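Local atomic coordinates of phenolic acid decarboxylase (Sedimentibacter hydroxybenzoicus, PDB entry 7AE5), a protein that catalyses the reversible, non-oxidative decarboxylation of 4-hydroxybenzoate and 3,4-dihydroxybenzoate under anaerobic conditions, with prenylated FMN and manganese as its cofactors. Residues 95-100 with 326-331; 121-126 with 295-300; 379-384 with 423-428; 133-138 with 308-313. All coordinates share one frame; numbering follows the deposited sequence.

Contact 1 of 4, residues 95-100 with 326-331; sequences RRWDKF and SVPLYK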
# COMPACT_ATOMS: atom_id res chain seq x y z
N ARG C 95 3.55 -11.26 -40.21
CA ARG C 95 2.87 -11.52 -41.48
C ARG C 95 3.20 -12.92 -42.01
O ARG C 95 2.33 -13.59 -42.58
CB ARG C 95 3.25 -10.45 -42.50
CG ARG C 95 2.53 -10.57 -43.83
CD ARG C 95 3.15 -9.65 -44.88
NE ARG C 95 4.49 -10.07 -45.25
CZ ARG C 95 4.77 -11.05 -46.09
NH1 ARG C 95 3.81 -11.74 -46.69
NH2 ARG C 95 6.04 -11.35 -46.35
N ARG C 96 4.44 -13.37 -41.83
CA ARG C 96 4.87 -14.67 -42.32
C ARG C 96 4.52 -15.82 -41.38
O ARG C 96 4.64 -16.98 -41.78
CB ARG C 96 6.38 -14.68 -42.57
CG ARG C 96 6.90 -13.54 -43.44
CD ARG C 96 8.33 -13.79 -43.88
NE ARG C 96 8.92 -12.64 -44.55
CZ ARG C 96 10.22 -12.44 -44.71
NH1 ARG C 96 11.11 -13.30 -44.26
NH2 ARG C 96 10.63 -11.34 -45.34
N TRP C 97 4.08 -15.52 -40.15
CA TRP C 97 4.06 -16.52 -39.09
C TRP C 97 3.17 -17.71 -39.43
O TRP C 97 3.53 -18.86 -39.15
CB TRP C 97 3.61 -15.88 -37.78
CG TRP C 97 4.02 -16.66 -36.56
CD1 TRP C 97 3.24 -17.51 -35.84
CD2 TRP C 97 5.31 -16.65 -35.92
NE1 TRP C 97 3.96 -18.04 -34.79
CE2 TRP C 97 5.23 -17.53 -34.82
CE3 TRP C 97 6.51 -15.99 -36.17
CZ2 TRP C 97 6.31 -17.76 -33.97
CZ3 TRP C 97 7.58 -16.22 -35.32
CH2 TRP C 97 7.47 -17.10 -34.24
N ASP C 98 2.00 -17.46 -40.01
CA ASP C 98 0.97 -18.48 -40.16
C ASP C 98 0.85 -19.02 -41.58
O ASP C 98 -0.10 -19.76 -41.87
CB ASP C 98 -0.38 -17.94 -39.69
CG ASP C 98 -0.52 -17.97 -38.17
OD1 ASP C 98 0.21 -18.75 -37.52
OD2 ASP C 98 -1.37 -17.23 -37.64
N LYS C 99 1.79 -18.69 -42.47
CA LYS C 99 1.70 -19.15 -43.85
C LYS C 99 1.79 -20.67 -43.91
O LYS C 99 2.71 -21.28 -43.37
CB LYS C 99 2.81 -18.52 -44.69
CG LYS C 99 2.69 -17.01 -44.82
CD LYS C 99 3.90 -16.43 -45.54
CE LYS C 99 3.99 -16.94 -46.97
NZ LYS C 99 4.26 -15.83 -47.93
N PHE C 100 0.81 -21.28 -44.59
CA PHE C 100 0.76 -22.73 -44.77
C PHE C 100 -0.17 -23.03 -45.93
O PHE C 100 -1.17 -22.32 -46.12
CB PHE C 100 0.28 -23.43 -43.49
N SER C 326 7.63 -12.65 -29.10
CA SER C 326 6.67 -11.55 -29.11
C SER C 326 5.52 -11.79 -30.08
O SER C 326 4.38 -11.40 -29.79
CB SER C 326 7.39 -10.24 -29.45
OG SER C 326 8.60 -10.11 -28.73
N VAL C 327 5.80 -12.40 -31.23
CA VAL C 327 4.74 -12.61 -32.23
C VAL C 327 3.63 -13.52 -31.71
O VAL C 327 2.45 -13.18 -31.90
CB VAL C 327 5.35 -13.12 -33.55
CG1 VAL C 327 4.26 -13.59 -34.49
CG2 VAL C 327 6.18 -12.01 -34.20
N PRO C 328 3.91 -14.67 -31.07
CA PRO C 328 2.79 -15.47 -30.54
C PRO C 328 1.96 -14.73 -29.50
O PRO C 328 0.73 -14.81 -29.55
CB PRO C 328 3.49 -16.69 -29.93
CG PRO C 328 4.77 -16.79 -30.68
CD PRO C 328 5.19 -15.37 -30.91
N LEU C 329 2.60 -14.00 -28.58
CA LEU C 329 1.84 -13.25 -27.59
C LEU C 329 0.98 -12.18 -28.25
O LEU C 329 -0.16 -11.94 -27.83
CB LEU C 329 2.78 -12.63 -26.56
CG LEU C 329 3.46 -13.59 -25.58
CD1 LEU C 329 4.52 -12.86 -24.77
CD2 LEU C 329 2.44 -14.24 -24.67
N TYR C 330 1.52 -11.52 -29.27
CA TYR C 330 0.74 -10.52 -30.00
C TYR C 330 -0.49 -11.14 -30.64
O TYR C 330 -1.57 -10.55 -30.62
CB TYR C 330 1.62 -9.85 -31.06
CG TYR C 330 0.86 -9.06 -32.10
CD1 TYR C 330 0.37 -7.79 -31.81
CD2 TYR C 330 0.63 -9.58 -33.37
CE1 TYR C 330 -0.33 -7.07 -32.76
CE2 TYR C 330 -0.06 -8.87 -34.32
CZ TYR C 330 -0.54 -7.61 -34.01
OH TYR C 330 -1.24 -6.89 -34.96
N LYS C 331 -0.35 -12.34 -31.20
CA LYS C 331 -1.49 -12.99 -31.84
C LYS C 331 -2.54 -13.42 -30.82
O LYS C 331 -3.74 -13.35 -31.10
CB LYS C 331 -1.02 -14.19 -32.66
CG LYS C 331 -0.33 -13.83 -33.96
CD LYS C 331 -0.01 -15.07 -34.78
CE LYS C 331 0.67 -14.73 -36.09
NZ LYS C 331 -0.10 -13.74 -36.89
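The Trp97 indole lies against Val327, Pro328 and Lys331 of helix 323-336, a largely apolar contact. Val327 CG1 stands over one face of the ring system, 3.8 Å from the centroid of the Trp97 five-membered ring and 26° off the ring normal, which defines a CH-pi contact. It is nearest the ring fusion, with Trp97 CD2 to Val327 CG1 at 3.5 Å. Pro328 touches further out, its CG 3.8 Å from Trp97 CZ2. The aliphatic part of Lys331 runs past the indole, with CE 3.6 Å from Trp97 CB. CG of Trp97 lies anti to the backbone N (chi1 -159°), which turns the indole toward helix 323-336. Replacing Trp97 by an alanine removes the indole, which would probably open a gap beside Val327 CG1 and Pro328 CG and leave Gly222 O without its donor.

Val327, Pro328 and Lys331 lie at positions i, i+1 and i+4, and so present one flank of helix 323-336. The helix is kinked at Pro328, whose N makes no bond to the preceding turn, while Lys331 N still bonds to Val327 O at 3.0 Å. On the other side, Arg96 to Lys99 form a type I turn in the segment that follows on from helix 86-96, and the contact joins it to a helix of the C-terminal domain.

Polar contact is looser. Lys331 NZ approaches Asp98 OD2 at 3.8 Å, a long salt bridge. Lys331 NZ also hydrogen-bonds Asn94 OD1, and Trp97 NE1 donates to Gly222 O.

Contact 2 of 4, residues 121-126 with 295-300; sequences KDINLF and DRITHR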
# COMPACT_ATOMS: atom_id res chain seq x y z
N LYS C 121 34.01 -44.17 -38.18
CA LYS C 121 34.87 -44.86 -37.24
C LYS C 121 35.84 -43.87 -36.61
O LYS C 121 36.18 -42.85 -37.21
CB LYS C 121 35.65 -46.00 -37.91
CG LYS C 121 36.56 -45.56 -39.05
CD LYS C 121 36.50 -46.54 -40.21
CE LYS C 121 37.26 -46.02 -41.42
NZ LYS C 121 36.36 -45.38 -42.42
N ASP C 122 36.29 -44.19 -35.39
CA ASP C 122 37.21 -43.34 -34.63
C ASP C 122 36.70 -41.90 -34.57
O ASP C 122 37.43 -40.94 -34.81
CB ASP C 122 38.62 -43.40 -35.21
CG ASP C 122 39.30 -44.73 -34.96
OD1 ASP C 122 40.26 -45.05 -35.68
OD2 ASP C 122 38.86 -45.46 -34.04
N ILE C 123 35.41 -41.77 -34.23
CA ILE C 123 34.76 -40.47 -34.27
C ILE C 123 35.44 -39.52 -33.29
O ILE C 123 35.56 -39.82 -32.10
CB ILE C 123 33.27 -40.61 -33.98
CG1 ILE C 123 32.54 -41.09 -35.23
CG2 ILE C 123 32.68 -39.29 -33.49
CD1 ILE C 123 31.10 -41.38 -34.99
N ASN C 124 35.90 -38.38 -33.80
CA ASN C 124 36.58 -37.37 -33.01
C ASN C 124 35.98 -36.02 -33.38
O ASN C 124 36.22 -35.52 -34.49
CB ASN C 124 38.09 -37.40 -33.25
CG ASN C 124 38.86 -36.56 -32.25
OD1 ASN C 124 38.28 -35.83 -31.45
ND2 ASN C 124 40.19 -36.66 -32.30
N LEU C 125 35.20 -35.44 -32.47
CA LEU C 125 34.58 -34.15 -32.75
C LEU C 125 35.61 -33.04 -32.89
O LEU C 125 35.35 -32.04 -33.57
CB LEU C 125 33.59 -33.79 -31.64
CG LEU C 125 32.35 -34.67 -31.50
CD1 LEU C 125 31.75 -34.53 -30.11
CD2 LEU C 125 31.33 -34.32 -32.57
N PHE C 126 36.78 -33.20 -32.27
CA PHE C 126 37.78 -32.14 -32.32
C PHE C 126 38.42 -32.01 -33.70
O PHE C 126 38.85 -30.92 -34.08
CB PHE C 126 38.85 -32.38 -31.25
CG PHE C 126 38.36 -32.12 -29.86
CD1 PHE C 126 37.71 -33.11 -29.14
CD2 PHE C 126 38.56 -30.89 -29.26
CE1 PHE C 126 37.26 -32.88 -27.86
CE2 PHE C 126 38.11 -30.65 -27.97
CZ PHE C 126 37.46 -31.64 -27.27
N ASP C 295 27.26 -41.71 -33.15
CA ASP C 295 27.51 -42.89 -33.95
C ASP C 295 28.05 -42.58 -35.34
O ASP C 295 28.76 -43.40 -35.92
CB ASP C 295 26.23 -43.72 -34.09
CG ASP C 295 25.67 -44.17 -32.75
OD1 ASP C 295 26.32 -45.00 -32.09
OD2 ASP C 295 24.58 -43.69 -32.37
N ARG C 296 27.74 -41.40 -35.88
CA ARG C 296 28.25 -41.03 -37.20
C ARG C 296 28.24 -39.51 -37.33
O ARG C 296 27.36 -38.83 -36.79
CB ARG C 296 27.42 -41.66 -38.32
CG ARG C 296 27.96 -41.37 -39.72
CD ARG C 296 26.94 -41.70 -40.79
NE ARG C 296 26.85 -43.13 -41.04
CZ ARG C 296 26.99 -43.70 -42.23
NH1 ARG C 296 27.23 -42.98 -43.31
NH2 ARG C 296 26.89 -45.02 -42.33
N ILE C 297 29.24 -38.99 -38.04
CA ILE C 297 29.35 -37.58 -38.36
C ILE C 297 29.32 -37.43 -39.88
O ILE C 297 30.07 -38.10 -40.58
CB ILE C 297 30.63 -36.95 -37.79
CG1 ILE C 297 30.54 -36.84 -36.26
CG2 ILE C 297 30.89 -35.58 -38.40
CD1 ILE C 297 31.84 -36.42 -35.61
N THR C 298 28.44 -36.56 -40.37
CA THR C 298 28.41 -36.17 -41.77
C THR C 298 28.56 -34.66 -41.86
O THR C 298 27.86 -33.93 -41.16
CB THR C 298 27.10 -36.61 -42.45
OG1 THR C 298 26.08 -35.63 -42.21
CG2 THR C 298 26.64 -37.96 -41.91
N HIS C 299 29.48 -34.20 -42.70
CA HIS C 299 29.80 -32.78 -42.73
C HIS C 299 30.22 -32.35 -44.13
O HIS C 299 30.70 -33.16 -44.93
CB HIS C 299 30.90 -32.44 -41.72
CG HIS C 299 32.25 -32.99 -42.08
ND1 HIS C 299 33.11 -32.34 -42.95
CD2 HIS C 299 32.88 -34.12 -41.69
CE1 HIS C 299 34.21 -33.05 -43.07
NE2 HIS C 299 34.10 -34.13 -42.32
N ARG C 300 30.02 -31.06 -44.41
CA ARG C 300 30.49 -30.47 -45.65
C ARG C 300 32.01 -30.37 -45.65
O ARG C 300 32.67 -30.51 -44.61
CB ARG C 300 29.86 -29.09 -45.85
CG ARG C 300 28.36 -29.04 -45.60
CD ARG C 300 27.81 -27.64 -45.81
NE ARG C 300 28.27 -27.05 -47.05
CZ ARG C 300 27.63 -26.08 -47.70
NH1 ARG C 300 26.50 -25.57 -47.25
NH2 ARG C 300 28.15 -25.60 -48.83
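The peptide plane between Asp295 and Arg296 carries Ile123 on one face: the CD1 methyl of Ile123 lies 3.2 Å from Asp295 O and 3.5 Å from Arg296 N, so the approach is close and from above the plane. Away from this interface, the Phe126 ring has Asn124 OD1 at its edge, in plane; the same oxygen accepts from Phe126 N at 3.1 Å, an Asx turn spanning Asn124 to Phe126, with Leu125 at its middle.

The remaining contact is purely aliphatic. Ile297 CD1 meets two methyls, Ile123 CG2 and Leu125 CD2, each at 3.7 Å. It extends this far because CG1 of Ile297 is anti to the carbonyl carbon and the chain then runs on extended (chi2 172°). No hydrogen bond links the two segments.

Asn124 and Phe126 pack on Val15 of the ShdD chain. Asp295 and Arg296 are both bonded through the backbone to Glu262, a classic beta bulge where strand 287-299 pairs with strand 259-265. The loop after strand 117-119 thus folds back over the large antiparallel sheet of the central, Rift-related domain: Ile297 and Leu125 share Leu261 of strand 259-265, and Ile297 pairs with Ile119 of strand 117-119.

Contact 3 of 4, residues 379-384 with 423-428; sequences MPYSKI and MPLDPS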
# COMPACT_ATOMS: atom_id res chain seq x y z
N MET C 379 1.41 -15.45 -18.24
CA MET C 379 0.97 -15.73 -16.87
C MET C 379 2.14 -16.01 -15.93
O MET C 379 2.24 -15.35 -14.89
CB MET C 379 -0.01 -16.91 -16.83
CG MET C 379 -0.67 -17.08 -15.48
SD MET C 379 -2.08 -18.19 -15.55
CE MET C 379 -3.21 -17.10 -16.36
N PRO C 380 3.02 -17.00 -16.22
CA PRO C 380 4.11 -17.27 -15.27
C PRO C 380 5.37 -16.45 -15.53
O PRO C 380 6.15 -16.22 -14.61
CB PRO C 380 4.37 -18.77 -15.47
CG PRO C 380 4.06 -18.99 -16.90
CD PRO C 380 2.97 -18.02 -17.28
N TYR C 381 5.59 -16.02 -16.77
CA TYR C 381 6.84 -15.35 -17.12
C TYR C 381 6.79 -13.84 -16.91
O TYR C 381 7.71 -13.27 -16.31
CB TYR C 381 7.20 -15.63 -18.59
CG TYR C 381 7.97 -16.91 -18.82
CD1 TYR C 381 7.31 -18.11 -19.03
CD2 TYR C 381 9.36 -16.91 -18.85
CE1 TYR C 381 8.01 -19.28 -19.26
CE2 TYR C 381 10.07 -18.07 -19.07
CZ TYR C 381 9.39 -19.25 -19.28
OH TYR C 381 10.09 -20.41 -19.50
N SER C 382 5.74 -13.19 -17.39
CA SER C 382 5.73 -11.74 -17.54
C SER C 382 5.55 -11.08 -16.18
O SER C 382 4.48 -11.16 -15.58
CB SER C 382 4.61 -11.34 -18.50
OG SER C 382 4.96 -11.69 -19.83
N LYS C 383 6.61 -10.42 -15.71
CA LYS C 383 6.58 -9.74 -14.41
C LYS C 383 6.37 -8.24 -14.53
O LYS C 383 5.64 -7.66 -13.72
CB LYS C 383 7.88 -10.02 -13.65
CG LYS C 383 7.94 -9.38 -12.28
CD LYS C 383 9.22 -9.74 -11.55
CE LYS C 383 10.45 -9.23 -12.29
NZ LYS C 383 11.72 -9.63 -11.63
N ILE C 384 6.98 -7.60 -15.52
CA ILE C 384 6.87 -6.16 -15.71
C ILE C 384 6.19 -5.91 -17.05
O ILE C 384 6.74 -6.27 -18.10
CB ILE C 384 8.25 -5.47 -15.65
CG1 ILE C 384 8.91 -5.76 -14.30
CG2 ILE C 384 8.10 -3.97 -15.86
CD1 ILE C 384 10.32 -5.24 -14.19
N MET C 423 8.29 -17.64 -12.42
CA MET C 423 9.23 -18.63 -12.92
C MET C 423 10.47 -18.64 -12.04
O MET C 423 10.97 -17.58 -11.66
CB MET C 423 9.62 -18.35 -14.38
CG MET C 423 8.56 -18.76 -15.40
SD MET C 423 8.21 -20.53 -15.36
CE MET C 423 9.53 -21.17 -16.39
N PRO C 424 10.98 -19.83 -11.69
CA PRO C 424 12.15 -19.88 -10.81
C PRO C 424 13.39 -19.26 -11.42
O PRO C 424 14.26 -18.78 -10.67
CB PRO C 424 12.34 -21.39 -10.57
CG PRO C 424 11.05 -22.02 -10.97
CD PRO C 424 10.49 -21.16 -12.06
N LEU C 425 13.51 -19.24 -12.75
CA LEU C 425 14.67 -18.66 -13.40
C LEU C 425 14.79 -17.16 -13.18
O LEU C 425 15.84 -16.59 -13.49
CB LEU C 425 14.63 -18.96 -14.90
CG LEU C 425 13.30 -18.76 -15.63
CD1 LEU C 425 13.18 -17.34 -16.18
CD2 LEU C 425 13.16 -19.79 -16.75
N ASP C 426 13.75 -16.51 -12.66
CA ASP C 426 13.83 -15.14 -12.16
C ASP C 426 14.43 -15.21 -10.76
O ASP C 426 13.73 -15.55 -9.80
CB ASP C 426 12.44 -14.50 -12.16
CG ASP C 426 12.44 -13.06 -11.64
OD1 ASP C 426 13.49 -12.57 -11.17
OD2 ASP C 426 11.37 -12.42 -11.70
N PRO C 427 15.72 -14.89 -10.61
CA PRO C 427 16.39 -15.11 -9.31
C PRO C 427 15.90 -14.20 -8.21
O PRO C 427 16.19 -14.46 -7.03
CB PRO C 427 17.86 -14.85 -9.63
CG PRO C 427 17.81 -13.83 -10.72
CD PRO C 427 16.61 -14.20 -11.57
N SER C 428 15.16 -13.14 -8.53
CA SER C 428 14.65 -12.21 -7.54
C SER C 428 13.30 -12.63 -6.96
O SER C 428 12.79 -11.95 -6.07
CB SER C 428 14.55 -10.81 -8.14
OG SER C 428 13.37 -10.66 -8.91
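Two bends bring Met423 onto the Tyr381 ring: its CG lies anti to the carbonyl carbon, and the turn at chi2 (-61°), followed by another at chi3, curls the thioether back across the aromatic face. This is a Met-aromatic contact. Met423 CG sits over the middle of the ring, 3.7 Å from the Tyr381 centroid and 3° off the normal, so a CH-pi contact accompanies the sulfur, whose SD is 4.5 Å from the same centroid. The methyl then reaches the phenol end, with Met423 CE 3.3 Å from Tyr381 OH. Leu425 CD2 adds a looser touch at 4.2 Å from Tyr381 CE2. Tyr381 also stacks with His377.

Met423 and Leu425 belong to the loop between strands 414-421 and 434-441 of the C-terminal domain, Tyr381 to helix 378-381; Met423 to Asp426 make a type I turn that packs on the end of that helix. Leu425 in this turn has its side chain about 6 Å from that of Glu278, the predicted proton donor.

Beyond the helix, Lys383 runs out extended until a bend at chi3 (62°) directs its amine to Asp426. The carboxylate is gripped from several directions: its OD2 also takes a hydrogen bond from His435 NE2, while OD1 accepts from Ser428 N at 3.2 Å, an Asx turn. Lys383 NZ has a further acceptor in Val408 O of the second subunit, so the buried ion pair also reaches the subunit interface. Lys383 NZ meets Asp426 OD2 at 2.8 Å, on the syn side and slightly out of the carboxylate plane.

Contact 4 of 4, residues 133-138 with 308-313; sequences RINEQD and LYLGIP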
# COMPACT_ATOMS: atom_id res chain seq x y z
N ARG C 133 36.13 -23.14 -24.73
CA ARG C 133 35.34 -22.84 -23.54
C ARG C 133 34.68 -21.48 -23.70
O ARG C 133 35.36 -20.47 -23.89
CB ARG C 133 36.20 -22.88 -22.28
CG ARG C 133 35.38 -23.05 -21.02
CD ARG C 133 36.21 -22.92 -19.75
NE ARG C 133 37.22 -23.97 -19.64
CZ ARG C 133 36.96 -25.22 -19.27
NH1 ARG C 133 35.73 -25.63 -19.03
NH2 ARG C 133 37.97 -26.08 -19.15
N ILE C 134 33.35 -21.46 -23.62
CA ILE C 134 32.60 -20.23 -23.87
C ILE C 134 32.72 -19.28 -22.69
O ILE C 134 33.01 -18.09 -22.86
CB ILE C 134 31.13 -20.56 -24.19
CG1 ILE C 134 31.05 -21.63 -25.28
CG2 ILE C 134 30.38 -19.30 -24.61
CD1 ILE C 134 29.65 -22.03 -25.64
N ASN C 135 32.48 -19.77 -21.48
CA ASN C 135 32.62 -18.95 -20.29
C ASN C 135 33.58 -19.60 -19.31
O ASN C 135 33.84 -20.81 -19.38
CB ASN C 135 31.26 -18.69 -19.63
CG ASN C 135 30.56 -17.47 -20.21
OD1 ASN C 135 31.12 -16.37 -20.24
ND2 ASN C 135 29.33 -17.66 -20.68
N GLU C 136 34.10 -18.79 -18.40
CA GLU C 136 35.23 -19.21 -17.57
C GLU C 136 34.90 -20.43 -16.72
O GLU C 136 35.73 -21.33 -16.58
CB GLU C 136 35.68 -18.05 -16.68
CG GLU C 136 37.02 -17.45 -17.06
CD GLU C 136 37.65 -16.66 -15.93
OE1 GLU C 136 37.93 -17.26 -14.87
OE2 GLU C 136 37.86 -15.44 -16.10
N GLN C 137 33.69 -20.47 -16.15
CA GLN C 137 33.33 -21.51 -15.19
C GLN C 137 32.48 -22.61 -15.80
O GLN C 137 31.87 -23.39 -15.07
CB GLN C 137 32.61 -20.89 -14.00
CG GLN C 137 33.44 -19.86 -13.26
CD GLN C 137 34.64 -20.47 -12.56
OE1 GLN C 137 34.52 -21.47 -11.86
NE2 GLN C 137 35.81 -19.88 -12.77
N ASP C 138 32.44 -22.71 -17.13
CA ASP C 138 31.74 -23.81 -17.76
C ASP C 138 32.43 -25.13 -17.44
O ASP C 138 33.66 -25.21 -17.33
CB ASP C 138 31.68 -23.61 -19.27
CG ASP C 138 30.76 -22.48 -19.67
OD1 ASP C 138 30.05 -21.94 -18.79
OD2 ASP C 138 30.75 -22.12 -20.87
N LEU C 308 27.80 -19.97 -30.57
CA LEU C 308 27.19 -18.79 -29.99
C LEU C 308 27.82 -18.48 -28.64
O LEU C 308 28.06 -19.38 -27.83
CB LEU C 308 25.67 -18.98 -29.83
CG LEU C 308 24.82 -18.09 -28.92
CD1 LEU C 308 23.40 -18.05 -29.44
CD2 LEU C 308 24.80 -18.59 -27.47
N TYR C 309 28.09 -17.20 -28.39
CA TYR C 309 28.45 -16.73 -27.06
C TYR C 309 27.22 -16.16 -26.37
O TYR C 309 26.43 -15.43 -26.98
CB TYR C 309 29.55 -15.66 -27.11
CG TYR C 309 29.81 -15.07 -25.74
CD1 TYR C 309 30.56 -15.76 -24.79
CD2 TYR C 309 29.28 -13.84 -25.38
CE1 TYR C 309 30.79 -15.23 -23.54
CE2 TYR C 309 29.50 -13.30 -24.12
CZ TYR C 309 30.26 -14.00 -23.21
OH TYR C 309 30.49 -13.48 -21.95
N LEU C 310 27.07 -16.49 -25.09
CA LEU C 310 26.05 -15.88 -24.25
C LEU C 310 26.67 -15.48 -22.92
O LEU C 310 27.60 -16.13 -22.42
CB LEU C 310 24.85 -16.82 -24.02
CG LEU C 310 24.91 -17.88 -22.91
CD1 LEU C 310 23.52 -18.46 -22.69
CD2 LEU C 310 25.90 -18.98 -23.25
N GLY C 311 26.17 -14.38 -22.37
CA GLY C 311 26.66 -13.85 -21.11
C GLY C 311 25.66 -12.90 -20.51
O GLY C 311 24.45 -13.16 -20.52
N ILE C 312 26.13 -11.78 -19.98
CA ILE C 312 25.24 -10.75 -19.46
C ILE C 312 24.53 -10.10 -20.64
O ILE C 312 25.20 -9.60 -21.56
CB ILE C 312 25.99 -9.72 -18.61
CG1 ILE C 312 26.38 -10.34 -17.26
CG2 ILE C 312 25.14 -8.47 -18.41
CD1 ILE C 312 27.58 -9.70 -16.60
N PRO C 313 23.20 -10.11 -20.67
CA PRO C 313 22.48 -9.58 -21.84
C PRO C 313 22.77 -8.10 -22.06
O PRO C 313 23.06 -7.36 -21.12
CB PRO C 313 21.01 -9.82 -21.48
CG PRO C 313 21.03 -10.90 -20.45
CD PRO C 313 22.28 -10.66 -19.66
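The amide nitrogen of Asn135 donates to the main-chain carbonyl of Leu310, with ND2 to Leu310 O at 2.9 Å. The approach to that oxygen is almost end-on, the C=O...donor angle being 166°, and the acceptor lies close to the plane of the Asn135 amide. On the other branch of the amide, Asn135 OD1 is 3.4 Å from Tyr309 OH, a weak hydrogen bond at most, since the hydroxyl proton could go to another acceptor instead. Asn135 OD1 lies at the edge of the Tyr309 ring, near its plane, and the amide plane is turned 59° from the ring.

Asn135 itself is set by a type I turn from Asn135 to Asp138, closed by Asp138 N to Asn135 O at 3.3 Å. The Asp138 carboxylate folds back over the turn, its OD2 accepting from Asn135 N at 3.0 Å. Two loops of the Rift-related domain meet here, one before strand 142-143 and one leading to helix 316-320. The side chain of Leu310 lies about 5 Å from that of Glu278, the predicted proton donor.

Ile134 supplies the apolar part. Its CG2 touches Tyr309 CD1 at 3.5 Å, and its CD1 rests 3.8 Å from Leu308 O. Because Tyr309 CG is anti to the backbone N (chi1 174°), the ring passes alongside Ile134 and brings an edge up to the Ile134 carbonyl, in plane. A leucine in place of Asn135 has no amide to donate, so the Leu310 carbonyl would probably be left without this partner. Asn135 also packs on Asp459 and Tyr309 on Pro461 of the second subunit.

Contacts 1 and 4 are buried, whereas contacts 2 and 3 are only partly so. Contact 2 is the most peripheral, its centre 27 Å from that of the chain. It shares the Rift-related domain with contact 4, and both involve the stretch between strands 117-119 and 142-143, yet one is aliphatic and the other turns on an amide-carbonyl bond. Contacts 1 and 3 both use the C-terminal domain and pair an aromatic face with aliphatic carbon; only contact 3 has a short ion pair. Contacts 3 and 4 each approach Glu278 and touch the second subunit, although their centres are 22 Å apart.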